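Local coordinates for protein predicted DNA-binding transcriptional regulator (PDB 7DWN) that probably acts as a LysR-type transcription regulator that binds DNA at cis-regulatory regions, working as a tetramer, at residues 247-251 with 252-256; 219-223 with 224-228; 102-105 with 106-110; 238-242 with 243-247. All blocks are in the same frame, centred on the assembly; numbering follows the deposited sequence.

Contact 1 (247-251 with 252-256)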
loop_
_atom_site.group_PDB
_atom_site.type_symbol
_atom_site.label_atom_id
_atom_site.label_comp_id
_atom_site.label_asym_id
_atom_site.label_seq_id
_atom_site.Cartn_x
_atom_site.Cartn_y
_atom_site.Cartn_z
ATOM N N GLU A 247 23.441 22.760 -32.729
ATOM C CA GLU A 247 24.719 23.464 -32.791
ATOM C C GLU A 247 25.843 22.537 -33.236
ATOM O O GLU A 247 26.746 22.958 -33.966
ATOM C CB GLU A 247 25.043 24.096 -31.438
ATOM C CG GLU A 247 24.236 25.350 -31.148
ATOM C CD GLU A 247 24.429 25.862 -29.736
ATOM O OE1 GLU A 247 25.371 25.404 -29.056
ATOM O OE2 GLU A 247 23.631 26.720 -29.302
ATOM N N GLU A 248 25.806 21.273 -32.807
ATOM C CA GLU A 248 26.812 20.316 -33.257
ATOM C C GLU A 248 26.708 20.078 -34.758
ATOM O O GLU A 248 27.727 19.972 -35.451
ATOM C CB GLU A 248 26.674 19.001 -32.489
ATOM C CG GLU A 248 27.097 19.070 -31.024
ATOM C CD GLU A 248 26.118 19.839 -30.160
ATOM O OE1 GLU A 248 26.550 20.436 -29.151
ATOM O OE2 GLU A 248 24.915 19.852 -30.491
ATOM N N LEU A 249 25.481 19.985 -35.279
ATOM C CA LEU A 249 25.294 19.948 -36.726
ATOM C C LEU A 249 25.806 21.227 -37.373
ATOM O O LEU A 249 26.439 21.188 -38.436
ATOM C CB LEU A 249 23.816 19.738 -37.061
ATOM C CG LEU A 249 23.203 18.353 -36.846
ATOM C CD1 LEU A 249 21.686 18.438 -36.854
ATOM C CD2 LEU A 249 23.687 17.381 -37.909
ATOM N N ALA A 250 25.547 22.374 -36.738
ATOM C CA ALA A 250 25.983 23.654 -37.288
ATOM C C ALA A 250 27.495 23.806 -37.207
ATOM O O ALA A 250 28.125 24.315 -38.141
ATOM C CB ALA A 250 25.286 24.800 -36.557
ATOM N N GLN A 251 28.095 23.382 -36.096
ATOM C CA GLN A 251 29.544 23.372 -35.969
ATOM C C GLN A 251 30.187 22.197 -36.693
ATOM O O GLN A 251 31.408 22.027 -36.603
ATOM C CB GLN A 251 29.940 23.363 -34.489
ATOM C CG GLN A 251 29.508 24.614 -33.734
ATOM C CD GLN A 251 29.692 24.491 -32.233
ATOM O OE1 GLN A 251 29.963 23.407 -31.717
ATOM N NE2 GLN A 251 29.544 25.605 -31.524
ATOM N N LYS A 252 29.396 21.387 -37.398
ATOM C CA LYS A 252 29.844 20.255 -38.205
ATOM C C LYS A 252 30.608 19.207 -37.402
ATOM O O LYS A 252 31.249 18.329 -37.993
ATOM C CB LYS A 252 30.692 20.710 -39.402
ATOM C CG LYS A 252 29.887 21.140 -40.625
ATOM C CD LYS A 252 29.229 22.495 -40.420
ATOM C CE LYS A 252 28.306 22.852 -41.574
ATOM N NZ LYS A 252 27.528 24.093 -41.297
ATOM N N LYS A 253 30.559 19.271 -36.068
ATOM C CA LYS A 253 31.179 18.228 -35.260
ATOM C C LYS A 253 30.464 16.895 -35.431
ATOM O O LYS A 253 31.099 15.836 -35.383
ATOM C CB LYS A 253 31.189 18.638 -33.789
ATOM C CG LYS A 253 31.869 19.968 -33.518
ATOM C CD LYS A 253 31.889 20.284 -32.033
ATOM C CE LYS A 253 32.667 21.559 -31.756
ATOM N NZ LYS A 253 34.063 21.471 -32.270
ATOM N N VAL A 254 29.149 16.931 -35.630
ATOM C CA VAL A 254 28.343 15.743 -35.861
ATOM C C VAL A 254 27.710 15.869 -37.241
ATOM O O VAL A 254 27.551 16.968 -37.778
ATOM C CB VAL A 254 27.266 15.560 -34.768
ATOM C CG1 VAL A 254 26.046 16.429 -35.054
ATOM C CG2 VAL A 254 26.877 14.101 -34.623
ATOM N N ALA A 255 27.359 14.726 -37.826
ATOM C CA ALA A 255 26.711 14.760 -39.129
ATOM C C ALA A 255 25.707 13.627 -39.256
ATOM O O ALA A 255 25.898 12.532 -38.711
ATOM C CB ALA A 255 27.719 14.681 -40.280
ATOM N N ILE A 256 24.632 13.917 -39.990
ATOM C CA ILE A 256 23.655 12.902 -40.355
ATOM C C ILE A 256 24.271 11.974 -41.390
ATOM O O ILE A 256 24.854 12.424 -42.385
ATOM C CB ILE A 256 22.374 13.555 -40.891
ATOM C CG1 ILE A 256 21.901 14.667 -39.953
ATOM C CG2 ILE A 256 21.286 12.510 -41.076
ATOM C CD1 ILE A 256 20.733 15.465 -40.496
#
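Glu-248 and Leu-249 meet Lys-252 and Val-254 where helix 246-250 ends in a Schellman motif and the chain turns into strand 254-256, at the surface of the effector-binding domain. The evidence for the motif is the positive phi of Lys-252 (59°) together with two weak backbone bonds that lead back into the last helical turn. Lys-252 N reaches Leu-249 O at 3.1 Å, and Val-254 N reaches Glu-248 O at 3.4 Å with an almost straight N-H line (175°). The side chain of Lys-252 adds to this closure: bent at chi2, it folds back over the helix end, and its NZ bonds Ala-250 O at 3.2 Å. A lysine nitrogen placed at the carbonyl end of a helix would probably be favoured by the local dipole.

An apolar contact lies next to the turn. Leu-249 CD2 touches Val-254 CG1 and Ile-256 CG1, each at 3.8 Å, with its chain running at a slant to both. Val-254 CG1 sits between the backbone N and the carbonyl carbon (chi1 82°), which brings this one methyl against the helix, where it also meets Glu-248 CB at 3.7 Å. On the solvent side the extended Gln-251 passes across Lys-253, with OE1 3.3 Å from the CE methylene.

Beyond the turn, strand 254-256 runs antiparallel to strand 160-174: Ala-255 pairs with Ser-173 through the backbone, Val-254 packs on Val-172 and Ile-256 on Leu-170. The Glu-248 carboxylate faces helix 224-232, where Lys-228 forms a long, weak ion pair with it.

Contact 2 (219-223 with 224-228)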
loop_
_atom_site.group_PDB
_atom_site.type_symbol
_atom_site.label_atom_id
_atom_site.label_comp_id
_atom_site.label_asym_id
_atom_site.label_seq_id
_atom_site.Cartn_x
_atom_site.Cartn_y
_atom_site.Cartn_z
ATOM N N PHE A 219 26.545 0.028 -26.297
ATOM C CA PHE A 219 26.225 0.900 -25.178
ATOM C C PHE A 219 24.743 1.225 -25.234
ATOM O O PHE A 219 24.208 1.501 -26.310
ATOM C CB PHE A 219 27.060 2.187 -25.230
ATOM C CG PHE A 219 26.726 3.175 -24.153
ATOM C CD1 PHE A 219 27.365 3.124 -22.926
ATOM C CD2 PHE A 219 25.784 4.167 -24.373
ATOM C CE1 PHE A 219 27.066 4.036 -21.933
ATOM C CE2 PHE A 219 25.479 5.081 -23.386
ATOM C CZ PHE A 219 26.121 5.015 -22.163
ATOM N N SER A 220 24.089 1.190 -24.076
ATOM C CA SER A 220 22.677 1.524 -23.971
ATOM C C SER A 220 22.481 2.560 -22.875
ATOM O O SER A 220 23.177 2.537 -21.856
ATOM C CB SER A 220 21.822 0.287 -23.677
ATOM O OG SER A 220 20.443 0.606 -23.724
ATOM N N SER A 221 21.536 3.471 -23.095
ATOM C CA SER A 221 21.224 4.495 -22.110
ATOM C C SER A 221 19.851 5.072 -22.412
ATOM O O SER A 221 19.446 5.170 -23.572
ATOM C CB SER A 221 22.274 5.611 -22.101
ATOM O OG SER A 221 22.023 6.538 -21.060
ATOM N N SER A 222 19.144 5.453 -21.351
ATOM C CA SER A 222 17.877 6.152 -21.494
ATOM C C SER A 222 18.054 7.658 -21.610
ATOM O O SER A 222 17.071 8.365 -21.852
ATOM C CB SER A 222 16.959 5.836 -20.308
ATOM O OG SER A 222 17.511 6.314 -19.093
ATOM N N MET A 223 19.274 8.160 -21.444
ATOM C CA MET A 223 19.553 9.590 -21.470
ATOM C C MET A 223 20.089 9.979 -22.842
ATOM O O MET A 223 21.138 9.483 -23.268
ATOM C CB MET A 223 20.550 9.961 -20.372
ATOM C CG MET A 223 20.010 9.757 -18.967
ATOM S SD MET A 223 21.288 9.794 -17.697
ATOM C CE MET A 223 22.176 8.290 -18.085
ATOM N N THR A 224 19.362 10.864 -23.531
ATOM C CA THR A 224 19.810 11.337 -24.837
ATOM C C THR A 224 21.159 12.035 -24.737
ATOM O O THR A 224 22.015 11.877 -25.615
ATOM C CB THR A 224 18.764 12.276 -25.440
ATOM O OG1 THR A 224 17.619 11.517 -25.849
ATOM C CG2 THR A 224 19.328 13.033 -26.634
ATOM N N ASP A 225 21.370 12.806 -23.671
ATOM C CA ASP A 225 22.637 13.510 -23.511
ATOM C C ASP A 225 23.802 12.535 -23.390
ATOM O O ASP A 225 24.899 12.814 -23.885
ATOM C CB ASP A 225 22.564 14.431 -22.294
ATOM C CG ASP A 225 23.399 15.683 -22.458
ATOM O OD1 ASP A 225 23.190 16.415 -23.452
ATOM O OD2 ASP A 225 24.258 15.940 -21.587
ATOM N N MET A 226 23.574 11.380 -22.761
ATOM C CA MET A 226 24.611 10.357 -22.665
ATOM C C MET A 226 25.016 9.853 -24.048
ATOM O O MET A 226 26.211 9.795 -24.382
ATOM C CB MET A 226 24.109 9.204 -21.794
ATOM C CG MET A 226 25.188 8.309 -21.220
ATOM S SD MET A 226 26.220 9.167 -20.022
ATOM C CE MET A 226 27.680 9.494 -21.005
ATOM N N LEU A 227 24.026 9.470 -24.862
ATOM C CA LEU A 227 24.303 9.023 -26.225
ATOM C C LEU A 227 24.976 10.118 -27.039
ATOM O O LEU A 227 25.880 9.843 -27.832
ATOM C CB LEU A 227 23.011 8.579 -26.913
ATOM C CG LEU A 227 22.219 7.430 -26.292
ATOM C CD1 LEU A 227 21.068 7.039 -27.206
ATOM C CD2 LEU A 227 23.121 6.241 -26.030
ATOM N N LYS A 228 24.541 11.366 -26.857
ATOM C CA LYS A 228 25.138 12.486 -27.577
ATOM C C LYS A 228 26.614 12.635 -27.227
ATOM O O LYS A 228 27.461 12.806 -28.113
ATOM C CB LYS A 228 24.366 13.767 -27.255
ATOM C CG LYS A 228 24.973 15.044 -27.805
ATOM C CD LYS A 228 24.144 16.245 -27.376
ATOM C CE LYS A 228 24.780 17.553 -27.805
ATOM N NZ LYS A 228 24.005 18.721 -27.301
#
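Phe-219 offers the edge of its ring to the first turn of helix 224-232. Leu-227 CD2 lies in the ring plane, 3.7 Å from Phe-219 CE2, and Met-226 CG comes up to the same rim at 3.6 Å from CZ, its chain crossing the phenylalanine at about a right angle. With CG anti to the backbone N (chi1 176°), the phenylalanine extends from the strand to the helix. Two residues along, Ser-221 points the same way, and its OG lies 3.5 Å from Met-226 CB.

Next come the bonds that fix the turn. Ser-221 OG accepts Met-223 N at 3.2 Å, an ST turn, and it also bonds Val-126 O of the second subunit. Met-223 stands at the N-cap position: its carbonyl O takes Leu-227 N at 3.3 Å and Met-226 N more weakly at 3.1 Å. Strand and helix thereby reverse direction, their axes 152° apart, in the strand-to-helix connection of an alpha/beta domain of the periplasmic-binding-protein type. Met-223 CB rests on Met-226 CB at 3.9 Å.

Further out, the strand pairs with strand 191-195 on one side, and residues 219-221 also pair in parallel with a strand of the second subunit, so the sheet continues across the interface. At the helix start, Thr-224 OG1 bonds Tyr-196 OH and a sulfonate oxygen of a bound MES molecule, which probably came from the crystallisation liquor but may mark a pocket.

Contact 3 (102-105 with 106-110)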
loop_
_atom_site.group_PDB
_atom_site.type_symbol
_atom_site.label_atom_id
_atom_site.label_comp_id
_atom_site.label_asym_id
_atom_site.label_seq_id
_atom_site.Cartn_x
_atom_site.Cartn_y
_atom_site.Cartn_z
ATOM N N SER A 102 15.614 16.054 -21.616
ATOM C CA SER A 102 15.898 16.762 -22.860
ATOM C C SER A 102 14.834 17.813 -23.151
ATOM O O SER A 102 15.156 18.948 -23.522
ATOM C CB SER A 102 15.995 15.766 -24.014
ATOM O OG SER A 102 16.498 16.376 -25.187
ATOM N N LEU A 103 13.559 17.450 -22.985
ATOM C CA LEU A 103 12.479 18.400 -23.225
ATOM C C LEU A 103 12.555 19.575 -22.267
ATOM O O LEU A 103 12.315 20.718 -22.662
ATOM C CB LEU A 103 11.124 17.708 -23.098
ATOM C CG LEU A 103 10.844 16.634 -24.143
ATOM C CD1 LEU A 103 9.440 16.089 -23.973
ATOM C CD2 LEU A 103 11.053 17.197 -25.541
ATOM N N ALA A 104 12.876 19.319 -21.001
ATOM C CA ALA A 104 12.980 20.417 -20.053
ATOM C C ALA A 104 14.113 21.358 -20.444
ATOM O O ALA A 104 13.909 22.569 -20.572
ATOM C CB ALA A 104 13.163 19.870 -18.638
ATOM N N THR A 105 15.304 20.806 -20.700
ATOM C CA THR A 105 16.440 21.639 -21.088
ATOM C C THR A 105 16.198 22.382 -22.400
ATOM O O THR A 105 16.791 23.443 -22.624
ATOM C CB THR A 105 17.707 20.788 -21.199
ATOM O OG1 THR A 105 17.497 19.731 -22.144
ATOM C CG2 THR A 105 18.077 20.192 -19.847
ATOM N N SER A 106 15.348 21.848 -23.280
ATOM C CA SER A 106 15.113 22.514 -24.555
ATOM C C SER A 106 14.029 23.580 -24.451
ATOM O O SER A 106 14.168 24.667 -25.026
ATOM C CB SER A 106 14.742 21.487 -25.628
ATOM O OG SER A 106 14.458 22.116 -26.866
ATOM N N LEU A 107 12.950 23.292 -23.724
ATOM C CA LEU A 107 11.751 24.124 -23.706
ATOM C C LEU A 107 11.719 25.133 -22.564
ATOM O O LEU A 107 11.267 26.263 -22.769
ATOM C CB LEU A 107 10.501 23.239 -23.624
ATOM C CG LEU A 107 10.296 22.194 -24.725
ATOM C CD1 LEU A 107 8.940 21.517 -24.584
ATOM C CD2 LEU A 107 10.443 22.829 -26.097
ATOM N N ILE A 108 12.172 24.759 -21.360
ATOM C CA ILE A 108 12.001 25.642 -20.203
ATOM C C ILE A 108 12.734 26.966 -20.362
ATOM O O ILE A 108 12.186 27.995 -19.953
ATOM C CB ILE A 108 12.369 24.898 -18.911
ATOM C CG1 ILE A 108 11.132 24.221 -18.316
ATOM C CG2 ILE A 108 12.983 25.846 -17.889
ATOM C CD1 ILE A 108 10.625 23.034 -19.099
ATOM N N PRO A 109 13.955 27.033 -20.914
ATOM C CA PRO A 109 14.580 28.360 -21.089
ATOM C C PRO A 109 13.785 29.305 -21.983
ATOM O O PRO A 109 13.647 30.494 -21.651
ATOM C CB PRO A 109 15.959 28.025 -21.683
ATOM C CG PRO A 109 15.899 26.572 -22.085
ATOM C CD PRO A 109 14.924 25.948 -21.146
ATOM N N LYS A 110 13.250 28.815 -23.104
ATOM C CA LYS A 110 12.437 29.664 -23.971
ATOM C C LYS A 110 11.160 30.122 -23.267
ATOM O O LYS A 110 10.775 31.294 -23.363
ATOM C CB LYS A 110 12.116 28.916 -25.266
ATOM C CG LYS A 110 13.358 28.423 -26.008
ATOM C CD LYS A 110 13.000 27.606 -27.238
ATOM C CE LYS A 110 12.193 26.378 -26.859
ATOM N NZ LYS A 110 12.293 25.314 -27.892
#
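Ser-106 meets Ser-102 and Leu-103 one turn earlier in helix 101-114. Its backbone N bonds Ser-102 O at 2.9 Å and more weakly Leu-103 O at 3.3 Å, and its CB also lies close to Ser-102 O. The hydroxyl of Ser-106 stands anti to the backbone N (chi1 178°), turned to the flank of the helix where Tyr-243 packs.

Leu-103 contributes chiefly its carbonyl. Leu-107 N bonds Leu-103 O at 2.9 Å, and Leu-107 CG comes within 3.2 Å of that acceptor, so this oxygen has the donor and the leucine branch carbon close to it. Ala-104 acts likewise on the next strip of the helix: Ile-108 N bonds its O at 2.9 Å with an N-H angle of 158°, while Ile-108 CD1 touches Ala-104 CB at 4.1 Å.

The regular bonding breaks at Pro-109, which has no N-H to give. Its ring presses on the turn before instead, with CG 3.3 Å from Thr-105 O, and the helix is kinked where residues 109 and 110 lack their backbone bonds. Earlier, Thr-105 OG1 turns back to the preceding turn, 2.8 Å from Ser-102 O, and is hydrogen-bonded to His-101 O.

Helix 101-114 is the crossover of the beta-alpha-beta unit joining strands 94-99 and 123-128. Leu-103 and Leu-107 lie on Tyr-268 of strand 264-272, Ile-108 on Leu-147 of strand 145-149 and Ala-104 on Val-126, while Ala-104 and Ile-108 also pack against Met-226 of the second subunit.

Contact 4 (238-242 with 243-247)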
loop_
_atom_site.group_PDB
_atom_site.type_symbol
_atom_site.label_atom_id
_atom_site.label_comp_id
_atom_site.label_asym_id
_atom_site.label_seq_id
_atom_site.Cartn_x
_atom_site.Cartn_y
_atom_site.Cartn_z
ATOM N N ALA A 238 24.331 7.216 -33.246
ATOM C CA ALA A 238 23.107 7.161 -32.457
ATOM C C ALA A 238 22.007 7.964 -33.135
ATOM O O ALA A 238 22.277 8.909 -33.874
ATOM C CB ALA A 238 23.332 7.676 -31.030
ATOM N N TRP A 239 20.763 7.568 -32.871
ATOM C CA TRP A 239 19.597 8.324 -33.309
ATOM C C TRP A 239 19.301 9.373 -32.246
ATOM O O TRP A 239 18.776 9.058 -31.176
ATOM C CB TRP A 239 18.402 7.406 -33.542
ATOM C CG TRP A 239 18.382 6.801 -34.911
ATOM C CD1 TRP A 239 17.655 7.225 -35.986
ATOM C CD2 TRP A 239 19.130 5.666 -35.354
ATOM N NE1 TRP A 239 17.903 6.418 -37.071
ATOM C CE2 TRP A 239 18.805 5.453 -36.709
ATOM C CE3 TRP A 239 20.043 4.808 -34.735
ATOM C CZ2 TRP A 239 19.367 4.419 -37.456
ATOM C CZ3 TRP A 239 20.594 3.781 -35.476
ATOM C CH2 TRP A 239 20.254 3.594 -36.822
ATOM N N LEU A 240 19.639 10.617 -32.539
ATOM C CA LEU A 240 19.441 11.683 -31.578
ATOM C C LEU A 240 18.342 12.629 -32.042
ATOM O O LEU A 240 18.193 12.857 -33.248
ATOM C CB LEU A 240 20.738 12.473 -31.366
ATOM C CG LEU A 240 21.924 11.624 -30.908
ATOM C CD1 LEU A 240 23.163 12.479 -30.691
ATOM C CD2 LEU A 240 21.558 10.874 -29.642
ATOM N N PRO A 241 17.543 13.165 -31.121
ATOM C CA PRO A 241 16.543 14.161 -31.512
ATOM C C PRO A 241 17.220 15.402 -32.070
ATOM O O PRO A 241 18.249 15.853 -31.563
ATOM C CB PRO A 241 15.799 14.455 -30.205
ATOM C CG PRO A 241 16.749 14.054 -29.127
ATOM C CD PRO A 241 17.502 12.879 -29.678
ATOM N N ALA A 242 16.630 15.949 -33.132
ATOM C CA ALA A 242 17.301 17.008 -33.875
ATOM C C ALA A 242 17.439 18.284 -33.055
ATOM O O ALA A 242 18.387 19.048 -33.265
ATOM C CB ALA A 242 16.556 17.284 -35.178
ATOM N N TYR A 243 16.526 18.530 -32.112
ATOM C CA TYR A 243 16.600 19.758 -31.326
ATOM C C TYR A 243 17.769 19.759 -30.350
ATOM O O TYR A 243 18.121 20.822 -29.826
ATOM C CB TYR A 243 15.290 19.991 -30.568
ATOM C CG TYR A 243 14.908 18.885 -29.607
ATOM C CD1 TYR A 243 15.484 18.803 -28.345
ATOM C CD2 TYR A 243 13.955 17.935 -29.955
ATOM C CE1 TYR A 243 15.139 17.801 -27.466
ATOM C CE2 TYR A 243 13.599 16.927 -29.076
ATOM C CZ TYR A 243 14.197 16.865 -27.833
ATOM O OH TYR A 243 13.850 15.869 -26.950
ATOM N N SER A 244 18.380 18.604 -30.095
ATOM C CA SER A 244 19.459 18.499 -29.123
ATOM C C SER A 244 20.845 18.548 -29.751
ATOM O O SER A 244 21.837 18.576 -29.015
ATOM C CB SER A 244 19.319 17.203 -28.315
ATOM O OG SER A 244 19.714 16.078 -29.082
ATOM N N ILE A 245 20.945 18.555 -31.080
ATOM C CA ILE A 245 22.242 18.515 -31.747
ATOM C C ILE A 245 22.310 19.574 -32.839
ATOM O O ILE A 245 23.058 19.424 -33.812
ATOM C CB ILE A 245 22.520 17.119 -32.335
ATOM C CG1 ILE A 245 21.396 16.714 -33.292
ATOM C CG2 ILE A 245 22.691 16.091 -31.225
ATOM C CD1 ILE A 245 21.687 15.461 -34.078
ATOM N N GLN A 246 21.538 20.652 -32.690
ATOM C CA GLN A 246 21.495 21.670 -33.737
ATOM C C GLN A 246 22.823 22.407 -33.858
ATOM O O GLN A 246 23.297 22.658 -34.971
ATOM C CB GLN A 246 20.355 22.654 -33.473
ATOM C CG GLN A 246 18.975 22.099 -33.789
ATOM C CD GLN A 246 18.853 21.605 -35.220
ATOM O OE1 GLN A 246 19.430 22.182 -36.143
ATOM N NE2 GLN A 246 18.101 20.528 -35.411
ATOM N N GLU A 247 23.441 22.760 -32.729
ATOM C CA GLU A 247 24.719 23.464 -32.791
ATOM C C GLU A 247 25.843 22.537 -33.236
ATOM O O GLU A 247 26.746 22.958 -33.966
ATOM C CB GLU A 247 25.043 24.096 -31.438
ATOM C CG GLU A 247 24.236 25.350 -31.148
ATOM C CD GLU A 247 24.429 25.862 -29.736
ATOM O OE1 GLU A 247 25.371 25.404 -29.056
ATOM O OE2 GLU A 247 23.631 26.720 -29.302
#
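Pro-241 and Ser-244 close a turn of 3-10 geometry, in which Ser-244 N bonds Pro-241 O at 3.1 Å with an N-H angle of 158°. The hydroxyl of Ser-244 grips the same carbonyl: with chi1 at 75° its OG swings back over the backbone and donates to Pro-241 O at 2.9 Å. The two donors come from different directions, OG near the carbonyl plane and N well above it. The following carbonyl, Ala-242 O, receives two weak bonds, from Ile-245 N at 3.4 Å and from Gln-246 NE2 at 2.6 Å, the latter at a poor angle of 129°.

This turn carries the chain from strand 238-241, which pairs antiparallel with strand 160-174 in the mixed sheet of the effector-binding domain, into helix 246-250, with Ile-245 at the N-cap position. Pro-241 and Tyr-243 form a CH-pi contact: Pro-241 CB stands over one face of the Tyr-243 ring, 3.9 Å from its centroid. Behind the turn, Leu-240 CD1 meets Ile-245 CG2 at 3.7 Å, the two chains crossing at about a right angle.

Tyr-243 OH is hydrogen-bonded to Ser-102 OG of helix 101-114, which holds the far end of the ring, and Ser-244 O takes a hydrogen bond from Lys-228 NZ. Leu-240 also packs on Leu-227 of helix 224-232, and Ile-245 on Val-172 of strand 160-174.

Overall arrangement
From the N terminus, contact 3 comes first, within the crossover helix 101-114, and closes no loop beyond its own turns. Contact 2 follows, turning strand 215-221 into helix 224-232; contact 4 then turns strand 238-241 toward helix 246-250, and contact 1 brings that helix back to the sheet. They run in series, without nesting or crossing; contacts 4 and 1 share Glu-247. Contact 4 touches both contact 2 and contact 3, linking the helices 224-232 and 101-114, while contacts 2 and 3 do not touch, their nearest atoms about 5 Å apart. Both of these face the second subunit, whereas no other chain reaches contacts 1 and 4.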